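Local coordinates for protein adenine phosphoribosyltransferase, putative (Trypanosoma brucei brucei, PDB 5VN4) that probably catalyses the reversible transfer of a phosphoribosyl group from 5-phospho-alpha-D-ribose 1-diphosphate to adenine, giving AMP and diphosphate in purine salvage, and works as a homodimer, at residues 148-153 and 173-178. Residues are numbered along the deposited sequence; the frame is centred on the assembly and turned at random. Where two conformers were deposited one is given.
Sequences SRVVLI and CGATLV
V150 is held through both of its backbone polar atoms by the neighbouring parallel strand: its N donates to T176 O at 2.8 Å in a nearly straight bond (170° at the hydrogen), and its O accepts from V178 N, also at 2.8 Å. Two residues earlier along each segment, T176 N reaches S148 O at 3.0 Å, tilted from the carbonyl plane. That carbonyl has a second donor, a water at 2.7 Å which in turn accepts from T176 OG1, so a side-chain hydroxyl and a backbone oxygen share one bridge. T176 O also receives a CA-H contact from R149. The R149 backbone N turns instead to T82 OG1, and S148 OG to D145 N. The R149 chain starts beside its own backbone N (chi1 -73°) and bends at chi3 (44°), which brings its guanidinium back over V178; CG2 of that valine sits under the centre of one face, 3.7 Å from the plane. NE is bonded to P80 O and NH2, weakly, to Q79 O, while a second water, in the guanidinium plane, bridges NH1 and T176 OG1 by weak bonds. On the sheet face bearing V150 and L177, L177 CD1 lies 3.9 Å from L152 CD1, the two leucines crossing at about a right angle, and V150 CG2 adds to the same apolar patch. Helix 161-172 packs here through V170, V167 and M163, and its Schellman end at G174 leads into strand 176-182, completing the right-handed beta-alpha-beta crossover of the type I phosphoribosyltransferase core. Backbone bonds thus join the strands within the sheet, apolar side chains meet the helix on one face, and on the polar face of R149 and T176 the guanidinium N-H groups find loop carbonyls and, weakly, water, which would probably spread the charge rather than cancel it.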
loop_
_atom_site.group_PDB
_atom_site.type_symbol
_atom_site.label_atom_id
_atom_site.label_comp_id
_atom_site.label_asym_id
_atom_site.label_seq_id
_atom_site.Cartn_x
_atom_site.Cartn_y
_atom_site.Cartn_z
ATOM N N SER A 148 2.614 -17.167 16.216
ATOM C CA SER A 148 2.089 -15.856 15.884
ATOM C C SER A 148 0.567 -15.843 15.964
ATOM O O SER A 148 -0.101 -16.866 15.778
ATOM C CB SER A 148 2.534 -15.462 14.476
ATOM O OG SER A 148 3.952 -15.497 14.372
ATOM N N ARG A 149 0.028 -14.664 16.259
ATOM C CA ARG A 149 -1.409 -14.410 16.246
ATOM C C ARG A 149 -1.639 -13.288 15.245
ATOM O O ARG A 149 -1.276 -12.134 15.503
ATOM C CB ARG A 149 -1.904 -14.040 17.645
ATOM C CG ARG A 149 -1.945 -15.233 18.607
ATOM C CD ARG A 149 -2.285 -14.821 20.033
ATOM N NE ARG A 149 -3.390 -13.867 20.079
ATOM C CZ ARG A 149 -4.677 -14.204 20.090
ATOM N NH1 ARG A 149 -5.036 -15.482 20.056
ATOM N NH2 ARG A 149 -5.606 -13.257 20.134
ATOM N N VAL A 150 -2.223 -13.625 14.097
ATOM C CA VAL A 150 -2.217 -12.705 12.968
ATOM C C VAL A 150 -3.615 -12.226 12.590
ATOM O O VAL A 150 -4.627 -12.903 12.798
ATOM C CB VAL A 150 -1.472 -13.300 11.751
ATOM C CG1 VAL A 150 -0.108 -13.827 12.162
ATOM C CG2 VAL A 150 -2.288 -14.384 11.101
ATOM N N VAL A 151 -3.647 -11.032 12.006
ATOM C CA VAL A 151 -4.833 -10.481 11.361
ATOM C C VAL A 151 -4.509 -10.322 9.884
ATOM O O VAL A 151 -3.442 -9.803 9.542
ATOM C CB VAL A 151 -5.208 -9.117 11.975
ATOM C CG1 VAL A 151 -6.254 -8.386 11.123
ATOM C CG2 VAL A 151 -5.691 -9.297 13.397
ATOM N N LEU A 152 -5.415 -10.776 9.016
ATOM C CA LEU A 152 -5.340 -10.510 7.581
ATOM C C LEU A 152 -6.169 -9.270 7.272
ATOM O O LEU A 152 -7.305 -9.158 7.742
ATOM C CB LEU A 152 -5.921 -11.691 6.801
ATOM C CG LEU A 152 -5.061 -12.950 6.747
ATOM C CD1 LEU A 152 -5.899 -14.126 6.256
ATOM C CD2 LEU A 152 -3.853 -12.732 5.866
ATOM N N ILE A 153 -5.614 -8.336 6.489
ATOM C CA ILE A 153 -6.324 -7.103 6.161
ATOM C C ILE A 153 -6.287 -6.827 4.660
ATOM O O ILE A 153 -5.260 -7.022 3.997
ATOM C CB ILE A 153 -5.829 -5.893 6.991
ATOM C CG1 ILE A 153 -6.757 -4.685 6.813
ATOM C CG2 ILE A 153 -4.380 -5.529 6.650
ATOM C CD1 ILE A 153 -6.564 -3.606 7.865
ATOM N N CYS A 173 2.293 -21.750 7.905
ATOM C CA CYS A 173 3.190 -21.557 9.034
ATOM C C CYS A 173 2.578 -21.986 10.358
ATOM O O CYS A 173 3.227 -21.836 11.404
ATOM C CB CYS A 173 3.656 -20.100 9.115
ATOM S SG CYS A 173 4.543 -19.513 7.653
ATOM N N GLY A 174 1.360 -22.524 10.346
ATOM C CA GLY A 174 0.748 -23.011 11.567
ATOM C C GLY A 174 0.329 -21.933 12.535
ATOM O O GLY A 174 0.084 -22.222 13.706
ATOM N N ALA A 175 0.228 -20.691 12.078
ATOM C CA ALA A 175 -0.068 -19.576 12.962
ATOM C C ALA A 175 -1.555 -19.531 13.304
ATOM O O ALA A 175 -2.398 -20.143 12.640
ATOM C CB ALA A 175 0.324 -18.261 12.293
ATOM N N THR A 176 -1.875 -18.787 14.359
ATOM C CA THR A 176 -3.263 -18.562 14.742
ATOM C C THR A 176 -3.807 -17.374 13.961
ATOM O O THR A 176 -3.219 -16.285 13.986
ATOM C CB THR A 176 -3.362 -18.307 16.244
ATOM O OG1 THR A 176 -2.988 -19.497 16.948
ATOM C CG2 THR A 176 -4.785 -17.918 16.631
ATOM N N LEU A 177 -4.913 -17.585 13.251
ATOM C CA LEU A 177 -5.587 -16.509 12.535
ATOM C C LEU A 177 -6.654 -15.943 13.464
ATOM O O LEU A 177 -7.638 -16.620 13.783
ATOM C CB LEU A 177 -6.184 -17.025 11.228
ATOM C CG LEU A 177 -6.947 -15.992 10.388
ATOM C CD1 LEU A 177 -6.086 -14.765 10.077
ATOM C CD2 LEU A 177 -7.472 -16.614 9.103
ATOM N N VAL A 178 -6.439 -14.711 13.925
ATOM C CA VAL A 178 -7.343 -14.107 14.898
ATOM C C VAL A 178 -8.580 -13.535 14.220
ATOM O O VAL A 178 -9.706 -13.729 14.691
ATOM C CB VAL A 178 -6.583 -13.043 15.709
ATOM C CG1 VAL A 178 -7.515 -12.334 16.686
ATOM C CG2 VAL A 178 -5.412 -13.676 16.442
HETATM O O HOH W 1 -0.207 -19.044 17.430
HETATM O O HOH W 2 -3.806 -18.746 20.122
#